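Long-range contacts in A rubisco-like protein (Burkholderia fungorum, PDB 3NWR), which adopts the fold of the RuBisCO large chain as a two-subunit assembly and is classed as a lyase, though its physiological reaction remains unsettled: residues R29-M34 and L118-V124; L15-I21 and A92-F98; L20-L25 and E123-V127; A35-G41 and S57-V61; R285-M291 and S300-Y304. All blocks are in the same frame, centred on the assembly; numbering follows the deposited sequence.

Contact 1: R29-M34 and L118-V124. With SO4 (sulfate ion), chain D.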
# COMPACT_ATOMS: atom_id res chain seq x y z
N ARG A 29 20.58 -12.65 15.40
CA ARG A 29 20.73 -11.29 15.90
C ARG A 29 19.81 -10.35 15.14
O ARG A 29 19.14 -9.49 15.74
CB ARG A 29 22.18 -10.82 15.77
CG ARG A 29 22.41 -9.44 16.37
CD ARG A 29 23.58 -8.73 15.72
NE ARG A 29 23.28 -7.32 15.49
CZ ARG A 29 23.75 -6.62 14.47
NH1 ARG A 29 24.55 -7.20 13.58
NH2 ARG A 29 23.42 -5.34 14.33
N VAL A 30 19.77 -10.51 13.83
CA VAL A 30 18.94 -9.67 12.99
C VAL A 30 17.47 -9.87 13.33
O VAL A 30 16.71 -8.91 13.40
CB VAL A 30 19.22 -9.92 11.49
CG1 VAL A 30 18.30 -9.08 10.60
CG2 VAL A 30 20.69 -9.59 11.20
N ALA A 31 17.07 -11.12 13.56
CA ALA A 31 15.68 -11.40 13.93
C ALA A 31 15.32 -10.66 15.21
O ALA A 31 14.21 -10.13 15.35
CB ALA A 31 15.47 -12.91 14.10
N ASP A 32 16.24 -10.59 16.16
CA ASP A 32 15.91 -9.88 17.39
C ASP A 32 15.93 -8.36 17.22
O ASP A 32 15.19 -7.65 17.89
CB ASP A 32 16.80 -10.31 18.56
CG ASP A 32 16.26 -9.82 19.89
OD1 ASP A 32 15.17 -10.27 20.30
OD2 ASP A 32 16.93 -8.97 20.51
N VAL A 33 16.78 -7.87 16.32
CA VAL A 33 16.70 -6.46 15.92
C VAL A 33 15.29 -6.17 15.40
O VAL A 33 14.66 -5.19 15.80
CB VAL A 33 17.74 -6.11 14.85
CG1 VAL A 33 17.40 -4.76 14.21
CG2 VAL A 33 19.14 -6.07 15.46
N MET A 34 14.79 -7.04 14.52
CA MET A 34 13.43 -6.89 14.00
C MET A 34 12.39 -6.88 15.12
O MET A 34 11.51 -6.02 15.16
CB MET A 34 13.11 -8.02 13.01
CG MET A 34 14.03 -8.03 11.82
SD MET A 34 13.74 -9.47 10.77
CE MET A 34 12.02 -9.15 10.34
N LEU A 118 10.28 -2.69 8.86
CA LEU A 118 11.14 -3.87 8.77
C LEU A 118 11.83 -3.97 7.41
O LEU A 118 12.96 -4.45 7.31
CB LEU A 118 10.34 -5.16 8.99
CG LEU A 118 9.89 -5.46 10.41
CD1 LEU A 118 9.03 -6.73 10.41
CD2 LEU A 118 11.11 -5.62 11.29
N TYR A 119 11.14 -3.53 6.37
CA TYR A 119 11.67 -3.64 5.02
C TYR A 119 12.89 -2.77 4.81
O TYR A 119 13.67 -3.01 3.90
CB TYR A 119 10.59 -3.29 3.99
CG TYR A 119 9.41 -4.22 4.08
CD1 TYR A 119 9.53 -5.56 3.71
CD2 TYR A 119 8.21 -3.78 4.59
CE1 TYR A 119 8.46 -6.42 3.82
CE2 TYR A 119 7.13 -4.63 4.69
CZ TYR A 119 7.26 -5.95 4.32
OH TYR A 119 6.19 -6.79 4.42
N ASP A 120 13.07 -1.76 5.66
CA ASP A 120 14.14 -0.78 5.47
C ASP A 120 15.40 -1.05 6.29
O ASP A 120 16.36 -0.28 6.20
CB ASP A 120 13.64 0.62 5.84
CG ASP A 120 12.51 1.10 4.95
OD1 ASP A 120 12.71 1.15 3.72
OD2 ASP A 120 11.44 1.44 5.50
N LEU A 121 15.38 -2.09 7.11
CA LEU A 121 16.48 -2.32 8.05
C LEU A 121 17.83 -2.38 7.35
O LEU A 121 17.98 -3.05 6.33
CB LEU A 121 16.25 -3.60 8.85
CG LEU A 121 15.05 -3.62 9.80
CD1 LEU A 121 14.94 -4.99 10.43
CD2 LEU A 121 15.19 -2.57 10.88
N GLY A 122 18.81 -1.68 7.91
CA GLY A 122 20.15 -1.69 7.35
C GLY A 122 20.78 -3.06 7.42
O GLY A 122 21.71 -3.36 6.67
N GLU A 123 20.27 -3.91 8.32
CA GLU A 123 20.82 -5.25 8.50
C GLU A 123 20.48 -6.22 7.38
O GLU A 123 21.15 -7.24 7.22
CB GLU A 123 20.34 -5.84 9.83
CG GLU A 123 20.96 -5.22 11.06
CD GLU A 123 20.19 -4.00 11.55
OE1 GLU A 123 19.24 -3.57 10.86
OE2 GLU A 123 20.55 -3.47 12.62
N VAL A 124 19.43 -5.93 6.61
CA VAL A 124 18.89 -6.94 5.69
C VAL A 124 19.05 -6.63 4.20
O VAL A 124 19.00 -5.48 3.78
CB VAL A 124 17.40 -7.23 5.98
CG1 VAL A 124 17.21 -7.64 7.44
CG2 VAL A 124 16.54 -6.02 5.63
S SO4 D . 26.85 -10.08 13.36
O1 SO4 D . 27.15 -8.65 13.36
O2 SO4 D . 27.44 -10.70 12.17
O3 SO4 D . 25.41 -10.28 13.36
O4 SO4 D . 27.42 -10.68 14.56
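The one salt bridge between the two segments, Arg29 with Glu123, is long and lacks a hydrogen bond: Arg29 NH2 and Glu123 OE2 are 3.8 Å apart, and the oxygen lies well out of the guanidinium plane, so that no N-H points at it. The two chains meet at about a right angle, with guanidinium and carboxylate planes 67° apart. One N-H of the guanidinium is used on a sulfate: Arg29 NH1 donates to its O3 at 3.2 Å, close to the guanidinium plane and nearly straight, with 166° at the hydrogen. That sulfate, probably from the crystallisation liquor, is also held by the backbone N of Asp26.

Glu123 sets CG anti to the carbonyl carbon and bends at chi2 (87°), which turns the carboxylate toward Val33. There OE2 rests 3.8 Å from CG1 of Val33, and CB of Glu123 slides past the two methyls of Val30. Away from the charged pair the contact is apolar. Val30 CG1 meets Val124 CG1 at 3.6 Å, while Met34 CB lies across Leu118 CD2, also at 3.6 Å. Met34 CG presses on Leu121 CD1 at 3.5 Å, tighter than an ordinary carbon contact. A bend at chi3 brings Met34 CE against both methyls of Leu118. The segment 118-124 carries a type I turn from Leu121 to Val124, and Arg293 of the second subunit hydrogen-bonds to the backbone O of Tyr119 and of Val124.

With no hydrogen bond joining the segments, the helix is held on the loop by apolar packing, and the long ion pair probably adds a modest, non-directional attraction.

Contact 2: L15-I21 and A92-F98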
# COMPACT_ATOMS: atom_id res chain seq x y z
N LEU A 15 0.07 -12.50 18.84
CA LEU A 15 -0.07 -13.03 17.50
C LEU A 15 1.32 -13.42 17.01
O LEU A 15 2.33 -13.01 17.60
CB LEU A 15 -0.73 -12.01 16.55
CG LEU A 15 0.01 -10.69 16.33
CD1 LEU A 15 1.14 -10.84 15.30
CD2 LEU A 15 -0.98 -9.62 15.90
N GLU A 16 1.38 -14.21 15.96
CA GLU A 16 2.65 -14.61 15.39
C GLU A 16 2.77 -14.21 13.92
O GLU A 16 1.79 -14.19 13.18
CB GLU A 16 2.87 -16.11 15.56
CG GLU A 16 3.01 -16.49 17.02
CD GLU A 16 3.18 -17.98 17.23
OE1 GLU A 16 3.28 -18.73 16.23
OE2 GLU A 16 3.21 -18.39 18.40
N ALA A 17 3.99 -13.88 13.53
CA ALA A 17 4.28 -13.50 12.15
C ALA A 17 5.53 -14.23 11.69
O ALA A 17 6.54 -14.22 12.38
CB ALA A 17 4.48 -11.99 12.07
N ASP A 18 5.45 -14.86 10.52
CA ASP A 18 6.58 -15.58 9.95
C ASP A 18 7.21 -14.75 8.84
O ASP A 18 6.49 -14.14 8.04
CB ASP A 18 6.14 -16.92 9.34
CG ASP A 18 5.69 -17.93 10.38
OD1 ASP A 18 5.87 -17.69 11.59
OD2 ASP A 18 5.17 -18.99 9.97
N TYR A 19 8.54 -14.72 8.79
CA TYR A 19 9.28 -13.99 7.76
C TYR A 19 10.34 -14.85 7.11
O TYR A 19 10.82 -15.82 7.70
CB TYR A 19 9.99 -12.77 8.35
CG TYR A 19 9.09 -11.81 9.07
CD1 TYR A 19 8.62 -10.67 8.44
CD2 TYR A 19 8.71 -12.05 10.38
CE1 TYR A 19 7.79 -9.78 9.10
CE2 TYR A 19 7.88 -11.17 11.05
CZ TYR A 19 7.42 -10.05 10.40
OH TYR A 19 6.58 -9.18 11.06
N LEU A 20 10.70 -14.48 5.89
CA LEU A 20 11.94 -14.93 5.27
C LEU A 20 12.87 -13.74 5.27
O LEU A 20 12.54 -12.69 4.72
CB LEU A 20 11.68 -15.40 3.83
CG LEU A 20 12.92 -15.55 2.94
CD1 LEU A 20 13.76 -16.72 3.40
CD2 LEU A 20 12.51 -15.71 1.48
N ILE A 21 14.03 -13.87 5.91
CA ILE A 21 14.98 -12.77 5.91
C ILE A 21 16.29 -13.17 5.25
O ILE A 21 16.60 -14.36 5.13
CB ILE A 21 15.26 -12.22 7.32
CG1 ILE A 21 15.97 -13.28 8.19
CG2 ILE A 21 13.96 -11.76 7.97
CD1 ILE A 21 16.55 -12.70 9.48
N ALA A 92 17.09 -17.07 6.28
CA ALA A 92 16.43 -17.80 7.35
C ALA A 92 14.94 -17.54 7.38
O ALA A 92 14.49 -16.44 7.03
CB ALA A 92 17.04 -17.43 8.70
N ARG A 93 14.18 -18.55 7.78
CA ARG A 93 12.77 -18.38 8.10
C ARG A 93 12.68 -18.12 9.59
O ARG A 93 13.29 -18.85 10.38
CB ARG A 93 11.94 -19.62 7.74
CG ARG A 93 10.44 -19.39 7.89
CD ARG A 93 9.59 -20.62 7.58
NE ARG A 93 8.17 -20.35 7.83
CZ ARG A 93 7.24 -20.24 6.89
NH1 ARG A 93 7.57 -20.40 5.61
NH2 ARG A 93 5.98 -19.99 7.22
N ILE A 94 11.95 -17.09 9.98
CA ILE A 94 11.84 -16.77 11.40
C ILE A 94 10.39 -16.58 11.79
O ILE A 94 9.54 -16.29 10.94
CB ILE A 94 12.64 -15.51 11.76
CG1 ILE A 94 12.01 -14.27 11.14
CG2 ILE A 94 14.11 -15.67 11.34
CD1 ILE A 94 12.63 -12.98 11.61
N THR A 95 10.09 -16.76 13.07
CA THR A 95 8.77 -16.46 13.59
C THR A 95 8.92 -15.47 14.72
O THR A 95 9.72 -15.70 15.64
CB THR A 95 8.06 -17.72 14.13
OG1 THR A 95 7.83 -18.64 13.06
CG2 THR A 95 6.73 -17.34 14.76
N LEU A 96 8.17 -14.37 14.66
CA LEU A 96 8.11 -13.41 15.75
C LEU A 96 6.78 -13.53 16.49
O LEU A 96 5.75 -13.81 15.89
CB LEU A 96 8.28 -11.97 15.25
CG LEU A 96 9.58 -11.66 14.50
CD1 LEU A 96 9.66 -10.17 14.21
CD2 LEU A 96 10.77 -12.12 15.31
N SER A 97 6.83 -13.31 17.80
CA SER A 97 5.63 -13.26 18.63
C SER A 97 5.43 -11.84 19.14
O SER A 97 6.33 -11.27 19.75
CB SER A 97 5.78 -14.22 19.82
OG SER A 97 4.63 -14.20 20.65
N PHE A 98 4.26 -11.27 18.87
CA PHE A 98 3.95 -9.89 19.24
C PHE A 98 2.87 -9.84 20.31
O PHE A 98 1.84 -10.49 20.16
CB PHE A 98 3.43 -9.12 18.03
CG PHE A 98 4.50 -8.72 17.05
CD1 PHE A 98 4.77 -9.50 15.93
CD2 PHE A 98 5.21 -7.54 17.23
CE1 PHE A 98 5.76 -9.11 15.03
CE2 PHE A 98 6.20 -7.15 16.33
CZ PHE A 98 6.47 -7.94 15.24
O HOH W 1 3.11 -16.50 20.60
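From Leu15-Phe98 to Ile21-Ala92 the strands run antiparallel at 157°, their axes 4.6 Å apart at closest approach, with hydrogen-bonded and non-hydrogen-bonded pairs in unbroken alternation. The hydrogen-bonded pairs are Leu15-Phe98, Ala17-Leu96, Tyr19-Ile94 and Ile21-Ala92, each joined by two N-H...O bonds.

On the face bearing Asp18, the polar side chains gather. Asp18 and Thr95 lie side by side, pointing the same way, and Thr95 OG1 donates to Asp18 OD1 at 2.6 Å from above the carboxylate plane. The other oxygen, Asp18 OD2, takes a salt bridge from Arg93 NH2 at 3.0 Å, on its anti side. Arg93 has CG anti to the backbone N (chi1 -172°) and runs extended from there to NE, which carries its guanidinium over the face of the sheet to bring an in-plane edge to the acid. Arg133 adds a further salt bridge to Asp18 OD1 and one to Glu16 OE1. At the far end a water links Glu16 OE2 to Ser97 OG.

The other face is apolar. Tyr19 CE2 touches Leu96 CD1 at 3.8 Å, the two side chains crossing at about a right angle, and Tyr19 CB meets Ile94 CG1, also at 3.8 Å. Leu15 CD1 lies 3.9 Å from Phe98 CD1, and Ala17 CB stands at the edge of the Phe98 ring. Tyr19 OH reaches beyond the strands to Val114 O.

The chemistry thus separates by face: one side of these central strands packs under the helices, while Asp18, buried on the other, probably keeps its negative charge through two arginines and a hydroxyl.

Contact 3: L20-L25 and E123-V127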
# COMPACT_ATOMS: atom_id res chain seq x y z
N LEU A 20 10.70 -14.48 5.89
CA LEU A 20 11.94 -14.93 5.27
C LEU A 20 12.87 -13.74 5.27
O LEU A 20 12.54 -12.69 4.72
CB LEU A 20 11.68 -15.40 3.83
CG LEU A 20 12.92 -15.55 2.94
CD1 LEU A 20 13.76 -16.72 3.40
CD2 LEU A 20 12.51 -15.71 1.48
N ILE A 21 14.03 -13.87 5.91
CA ILE A 21 14.98 -12.77 5.91
C ILE A 21 16.29 -13.17 5.25
O ILE A 21 16.60 -14.36 5.13
CB ILE A 21 15.26 -12.22 7.32
CG1 ILE A 21 15.97 -13.28 8.19
CG2 ILE A 21 13.96 -11.76 7.97
CD1 ILE A 21 16.55 -12.70 9.48
N GLU A 22 17.02 -12.17 4.77
CA GLU A 22 18.31 -12.38 4.14
C GLU A 22 19.26 -11.33 4.67
O GLU A 22 18.93 -10.15 4.73
CB GLU A 22 18.18 -12.27 2.63
CG GLU A 22 19.47 -12.52 1.85
CD GLU A 22 19.32 -12.17 0.38
OE1 GLU A 22 18.50 -12.84 -0.29
OE2 GLU A 22 19.99 -11.22 -0.07
N THR A 23 20.46 -11.75 5.07
CA THR A 23 21.41 -10.85 5.70
C THR A 23 22.80 -11.48 5.67
O THR A 23 22.93 -12.69 5.79
CB THR A 23 21.02 -10.54 7.17
OG1 THR A 23 22.00 -9.69 7.77
CG2 THR A 23 20.90 -11.84 7.98
N PRO A 24 23.85 -10.65 5.50
CA PRO A 24 25.20 -11.21 5.59
C PRO A 24 25.61 -11.32 7.06
O PRO A 24 26.65 -11.90 7.36
CB PRO A 24 26.05 -10.17 4.88
CG PRO A 24 25.35 -8.88 5.16
CD PRO A 24 23.87 -9.21 5.19
N LEU A 25 24.79 -10.76 7.95
CA LEU A 25 25.06 -10.80 9.38
C LEU A 25 24.45 -12.06 9.99
O LEU A 25 23.95 -12.93 9.27
CB LEU A 25 24.51 -9.54 10.06
CG LEU A 25 24.87 -8.21 9.38
CD1 LEU A 25 24.26 -7.03 10.13
CD2 LEU A 25 26.39 -8.04 9.25
N GLU A 123 20.27 -3.91 8.32
CA GLU A 123 20.82 -5.25 8.50
C GLU A 123 20.48 -6.22 7.38
O GLU A 123 21.15 -7.24 7.22
CB GLU A 123 20.34 -5.84 9.83
CG GLU A 123 20.96 -5.22 11.06
CD GLU A 123 20.19 -4.00 11.55
OE1 GLU A 123 19.24 -3.57 10.86
OE2 GLU A 123 20.55 -3.47 12.62
N VAL A 124 19.43 -5.93 6.61
CA VAL A 124 18.89 -6.94 5.69
C VAL A 124 19.05 -6.63 4.20
O VAL A 124 19.00 -5.48 3.78
CB VAL A 124 17.40 -7.23 5.98
CG1 VAL A 124 17.21 -7.64 7.44
CG2 VAL A 124 16.54 -6.02 5.63
N THR A 125 19.23 -7.70 3.43
CA THR A 125 19.21 -7.61 1.98
C THR A 125 17.99 -8.35 1.42
O THR A 125 17.88 -8.58 0.21
CB THR A 125 20.52 -8.16 1.36
OG1 THR A 125 20.76 -9.50 1.84
CG2 THR A 125 21.68 -7.26 1.74
N GLY A 126 17.08 -8.71 2.31
CA GLY A 126 15.83 -9.35 1.96
C GLY A 126 14.96 -9.46 3.20
O GLY A 126 15.44 -9.80 4.28
N VAL A 127 13.67 -9.15 3.07
CA VAL A 127 12.70 -9.35 4.14
C VAL A 127 11.32 -9.47 3.52
O VAL A 127 10.87 -8.57 2.79
CB VAL A 127 12.66 -8.20 5.17
CG1 VAL A 127 11.51 -8.40 6.14
CG2 VAL A 127 13.95 -8.11 5.95
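Glu22 runs out fully extended (chi1 -178°), and Thr125 turns OG1 between its own backbone N and carbonyl carbon (chi1 54°); the two side chains cross at about a right angle, which brings the hydroxyl to the carboxylate. Thr125 OG1 donates to Glu22 OE2 at 2.7 Å, on the anti side; the other oxygen, Glu22 OE1, is bonded to Ser74.

The backbones join around the same residue. Glu22 N bonds to Gly126 O at 2.9 Å. Glu22 O takes Thr125 N at 2.8 Å from above the carbonyl plane, and Gly126 N only weakly at 3.4 Å. With no side chain on Gly126, Glu22 CB can lie 3.8 Å from Gly126 CA. Farther along, Thr23 OG1 has two jobs: it donates to Glu123 O at 2.7 Å and accepts from Leu25 N at 3.0 Å, closing an ST turn where the strand ends. Beside it, Leu25 CD1 packs on Glu123 CG, and farther back along the strand, also toward helix 27-37, Ile21 CG2 lies alongside Val127 CG2 at 4.2 Å.

Thr125 and Gly126 both face Glu22, the classic beta bulge, here at the point where edge strand 126-133 joins strand 14-23 in the ferredoxin-like sheet of the N-terminal domain.

Contact 4: A35-G41 and S57-V61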
# COMPACT_ATOMS: atom_id res chain seq x y z
N ALA A 35 12.49 -7.84 16.03
CA ALA A 35 11.56 -7.95 17.14
C ALA A 35 11.57 -6.68 17.99
O ALA A 35 10.52 -6.16 18.38
CB ALA A 35 11.88 -9.17 17.99
N GLY A 36 12.77 -6.19 18.28
CA GLY A 36 12.92 -5.02 19.13
C GLY A 36 12.42 -3.76 18.45
O GLY A 36 11.69 -2.97 19.06
N GLU A 37 12.80 -3.58 17.19
CA GLU A 37 12.42 -2.37 16.47
C GLU A 37 10.92 -2.24 16.29
O GLU A 37 10.39 -1.13 16.30
CB GLU A 37 13.12 -2.32 15.11
CG GLU A 37 14.60 -2.02 15.23
CD GLU A 37 14.84 -0.66 15.87
OE1 GLU A 37 14.46 0.35 15.25
OE2 GLU A 37 15.37 -0.62 17.00
N GLN A 38 10.24 -3.38 16.15
CA GLN A 38 8.79 -3.37 15.93
C GLN A 38 8.00 -3.43 17.23
O GLN A 38 6.78 -3.55 17.22
CB GLN A 38 8.38 -4.53 15.01
CG GLN A 38 9.01 -4.47 13.62
CD GLN A 38 8.85 -3.11 12.96
OE1 GLN A 38 9.82 -2.36 12.83
NE2 GLN A 38 7.63 -2.80 12.52
N SER A 39 8.71 -3.34 18.35
CA SER A 39 8.06 -3.28 19.65
C SER A 39 8.79 -2.30 20.56
O SER A 39 8.97 -1.14 20.19
CB SER A 39 7.90 -4.67 20.27
OG SER A 39 9.15 -5.28 20.55
N SER A 40 9.24 -2.76 21.73
CA SER A 40 9.81 -1.84 22.73
C SER A 40 11.34 -1.86 22.84
O SER A 40 11.90 -1.43 23.86
CB SER A 40 9.22 -2.14 24.10
OG SER A 40 9.46 -3.49 24.45
N GLY A 41 12.02 -2.34 21.80
CA GLY A 41 13.47 -2.34 21.78
C GLY A 41 14.08 -3.18 22.88
O GLY A 41 14.73 -2.66 23.79
N SER A 57 5.54 -5.80 26.62
CA SER A 57 5.64 -5.05 25.36
C SER A 57 6.72 -5.50 24.39
O SER A 57 6.73 -5.06 23.25
CB SER A 57 5.82 -3.57 25.65
OG SER A 57 7.09 -3.32 26.24
N ARG A 58 7.65 -6.34 24.83
CA ARG A 58 8.75 -6.72 23.94
C ARG A 58 8.38 -7.96 23.13
O ARG A 58 8.04 -9.01 23.69
CB ARG A 58 10.04 -6.93 24.75
CG ARG A 58 11.26 -7.39 23.94
CD ARG A 58 11.60 -6.42 22.82
NE ARG A 58 13.04 -6.37 22.54
CZ ARG A 58 13.70 -7.28 21.84
NH1 ARG A 58 13.08 -8.34 21.33
NH2 ARG A 58 15.01 -7.12 21.64
N ALA A 59 8.41 -7.83 21.80
CA ALA A 59 8.20 -8.98 20.92
C ALA A 59 9.38 -9.93 21.04
O ALA A 59 10.48 -9.52 21.42
CB ALA A 59 8.04 -8.52 19.47
N SER A 60 9.17 -11.20 20.73
CA SER A 60 10.25 -12.17 20.83
C SER A 60 10.37 -13.05 19.60
O SER A 60 9.41 -13.19 18.83
CB SER A 60 10.08 -13.04 22.07
OG SER A 60 8.85 -13.73 22.02
N VAL A 61 11.54 -13.63 19.42
CA VAL A 61 11.80 -14.54 18.32
C VAL A 61 11.51 -15.96 18.80
O VAL A 61 12.16 -16.45 19.73
CB VAL A 61 13.26 -14.44 17.85
CG1 VAL A 61 13.50 -15.38 16.69
CG2 VAL A 61 13.59 -13.00 17.46
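The guanidinium of Arg58 lies flat on the helix end: Gly36 CA stands 3.6 Å from its plane, over the centre, and Ala35 C lies over the same face. Its edges are used differently. Gly41 C approaches NE of Arg58 at 3.4 Å, near the plane, and Arg58 NH1 donates in plane to Ala59 O at 2.9 Å. NH2 continues to a salt bridge with Asp32, one turn back on helix 27-37. Bends at chi2 (58°) and chi3 fold the chain back to reach this spot, and Gly36, lacking a side chain, lets the flat group settle onto the backbone.

Two serines tie the segments together beyond the arginine. Ser39 OG donates to Ala35 O at 2.7 Å, bending back on the last helical turn, and accepts from Ala59 N at 2.9 Å, nearly straight at 171°. One hydroxyl therefore links the helix end to the incoming strand. Ser40 OG and Ser57 OG share a hydrogen bond of 3.0 Å. Inside the turn, Gly36 O takes Ser39 N and Gly41 N from opposite faces of its carbonyl plane. Toward the sheet the contact becomes apolar: Ala35 CB meets Ala59 CB and Val61 CG2, each at 4.2 Å.

Thus the C-terminal end of helix 27-37 is fastened to the start of edge strand 60-70. Strand 89-99 lies next in the sheet, with Phe98 under Ala59 and Gln38 and Leu96 beside Val61, and Val172 of the second subunit packs on Ser40 and Ser57.

Contact 5: R285-M291 and S300-Y304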
# COMPACT_ATOMS: atom_id res chain seq x y z
N ARG A 285 -7.36 -6.25 -5.84
CA ARG A 285 -6.05 -6.13 -5.22
C ARG A 285 -4.99 -5.46 -6.09
O ARG A 285 -3.80 -5.55 -5.78
CB ARG A 285 -5.55 -7.51 -4.75
CG ARG A 285 -5.04 -8.39 -5.89
CD ARG A 285 -4.66 -9.79 -5.45
NE ARG A 285 -3.73 -10.37 -6.42
CZ ARG A 285 -3.24 -11.60 -6.37
NH1 ARG A 285 -3.61 -12.44 -5.41
NH2 ARG A 285 -2.36 -11.99 -7.28
N ASN A 286 -5.39 -4.78 -7.16
CA ASN A 286 -4.40 -4.17 -8.04
C ASN A 286 -3.35 -3.40 -7.23
O ASN A 286 -3.69 -2.64 -6.32
CB ASN A 286 -5.03 -3.30 -9.14
CG ASN A 286 -5.67 -2.03 -8.61
OD1 ASN A 286 -5.03 -0.99 -8.56
ND2 ASN A 286 -6.95 -2.10 -8.24
N GLY A 287 -2.08 -3.63 -7.56
CA GLY A 287 -0.97 -3.05 -6.84
C GLY A 287 -0.27 -4.10 -5.99
O GLY A 287 0.87 -3.89 -5.56
N TYR A 288 -0.94 -5.22 -5.74
CA TYR A 288 -0.36 -6.27 -4.92
C TYR A 288 0.92 -6.86 -5.55
O TYR A 288 1.80 -7.34 -4.83
CB TYR A 288 -1.39 -7.37 -4.58
CG TYR A 288 -0.76 -8.53 -3.84
CD1 TYR A 288 -0.22 -8.35 -2.56
CD2 TYR A 288 -0.69 -9.79 -4.41
CE1 TYR A 288 0.38 -9.40 -1.89
CE2 TYR A 288 -0.09 -10.85 -3.73
CZ TYR A 288 0.43 -10.65 -2.47
OH TYR A 288 1.05 -11.69 -1.81
N GLY A 289 1.05 -6.78 -6.87
CA GLY A 289 2.27 -7.22 -7.54
C GLY A 289 3.49 -6.44 -7.07
O GLY A 289 4.59 -6.99 -6.91
N MET A 290 3.33 -5.14 -6.85
CA MET A 290 4.40 -4.34 -6.29
C MET A 290 4.82 -4.86 -4.92
O MET A 290 5.99 -4.77 -4.55
CB MET A 290 3.98 -2.87 -6.19
CG MET A 290 4.83 -2.05 -5.25
SD MET A 290 4.41 -0.29 -5.27
CE MET A 290 2.77 -0.37 -4.59
N MET A 291 3.86 -5.42 -4.18
CA MET A 291 4.11 -5.86 -2.81
C MET A 291 4.61 -7.30 -2.72
O MET A 291 4.84 -7.80 -1.62
CB MET A 291 2.82 -5.74 -1.98
CG MET A 291 2.24 -4.35 -2.03
SD MET A 291 0.62 -4.25 -1.25
CE MET A 291 0.94 -4.96 0.36
N SER A 300 3.76 -12.22 1.31
CA SER A 300 3.07 -13.35 0.68
C SER A 300 1.57 -13.24 0.90
O SER A 300 1.10 -12.52 1.80
CB SER A 300 3.56 -14.68 1.27
OG SER A 300 4.96 -14.82 1.09
N PHE A 301 0.80 -13.96 0.09
CA PHE A 301 -0.64 -13.76 0.10
C PHE A 301 -1.28 -14.14 1.44
O PHE A 301 -2.21 -13.49 1.88
CB PHE A 301 -1.31 -14.53 -1.06
CG PHE A 301 -2.78 -14.22 -1.23
CD1 PHE A 301 -3.19 -13.08 -1.92
CD2 PHE A 301 -3.73 -15.07 -0.72
CE1 PHE A 301 -4.56 -12.81 -2.09
CE2 PHE A 301 -5.09 -14.81 -0.88
CZ PHE A 301 -5.50 -13.67 -1.57
N GLN A 302 -0.79 -15.19 2.09
CA GLN A 302 -1.40 -15.62 3.35
C GLN A 302 -1.50 -14.45 4.33
O GLN A 302 -2.55 -14.22 4.94
CB GLN A 302 -0.60 -16.76 3.97
CG GLN A 302 -1.34 -17.59 5.00
CD GLN A 302 -1.61 -16.85 6.29
OE1 GLN A 302 -0.87 -15.94 6.68
NE2 GLN A 302 -2.69 -17.24 6.96
N ALA A 303 -0.40 -13.72 4.47
CA ALA A 303 -0.35 -12.58 5.37
C ALA A 303 -1.23 -11.43 4.86
O ALA A 303 -2.01 -10.84 5.61
CB ALA A 303 1.08 -12.11 5.57
N TYR A 304 -1.06 -11.10 3.58
CA TYR A 304 -1.81 -10.04 2.93
C TYR A 304 -3.32 -10.23 3.11
O TYR A 304 -4.04 -9.31 3.52
CB TYR A 304 -1.45 -10.03 1.44
CG TYR A 304 -2.12 -8.97 0.59
CD1 TYR A 304 -1.74 -7.63 0.67
CD2 TYR A 304 -3.11 -9.32 -0.33
CE1 TYR A 304 -2.35 -6.67 -0.13
CE2 TYR A 304 -3.72 -8.37 -1.14
CZ TYR A 304 -3.33 -7.06 -1.04
OH TYR A 304 -3.94 -6.13 -1.86
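Tyr288 and Tyr304 stack face to face in an offset manner, ring centroids 4.2 Å apart and planes inclined by 30°. The side chains slide past each other in opposite directions, which sets Tyr288 CD1 over the centre of the Tyr304 ring, while Tyr304 CD2 lies toward the rim of Tyr288. Both rings stand anti to their backbone N (chi1 175° and -179°), which points them across the contact at each other.

Around this pair, Met291 bends at chi3; its CE packs 3.7 Å from Tyr304 CE1, and its SD lies obliquely, 5.1 Å from the Tyr304 ring centroid, a Met-aromatic contact. Arg285 CB sits 3.6 Å from Tyr304 OH, at the ring edge. Farther out, Arg285 NH1 points an edge of its guanidinium toward Phe301 CE1 at 3.5 Å, and Tyr288 CD2 lies 3.6 Å above the centre of the guanidinium face. Phe301 CD1 also reaches Tyr288 CE2 at 4.2 Å.

The hydroxyls are fixed outside the two segments: Tyr288 OH bonds to Met299 O, Tyr304 OH to Asn263 OD1. A type II turn from Arg285 to Tyr288, with Gly287 at positive phi, presents arginine and tyrosine to the helix.

No hydrogen bond crosses the contact, so stacking and dispersion join the loop after barrel strand 280-284 to helix 301-309, and the bonded hydroxyls probably limit how far either ring can slip.

Overall arrangement
Contacts 1 to 4 all lie in the ferredoxin-like N-terminal domain, whose helix 27-37 lies on the sheet of contact 2. Contact 3 extends that sheet at one edge and contact 4 meets the other. Contacts 1 and 3 share Glu123 and Val124, with centres about 7 Å apart; Met34 SD reaches Ile21 CG2 at 3.6 Å. Contact 4 joins contact 1 through the salt bridge from Arg58 NH2 to Asp32 OD2, 2.9 Å long. Contact 5 stands apart in the barrel, its centre about 18 Å from that of contact 2. It lies at a beta-alpha loop, the barrel end where RuBisCO relatives hold their active site; the chain also carries a carboxylated lysine, Lys195, as in RuBisCO itself.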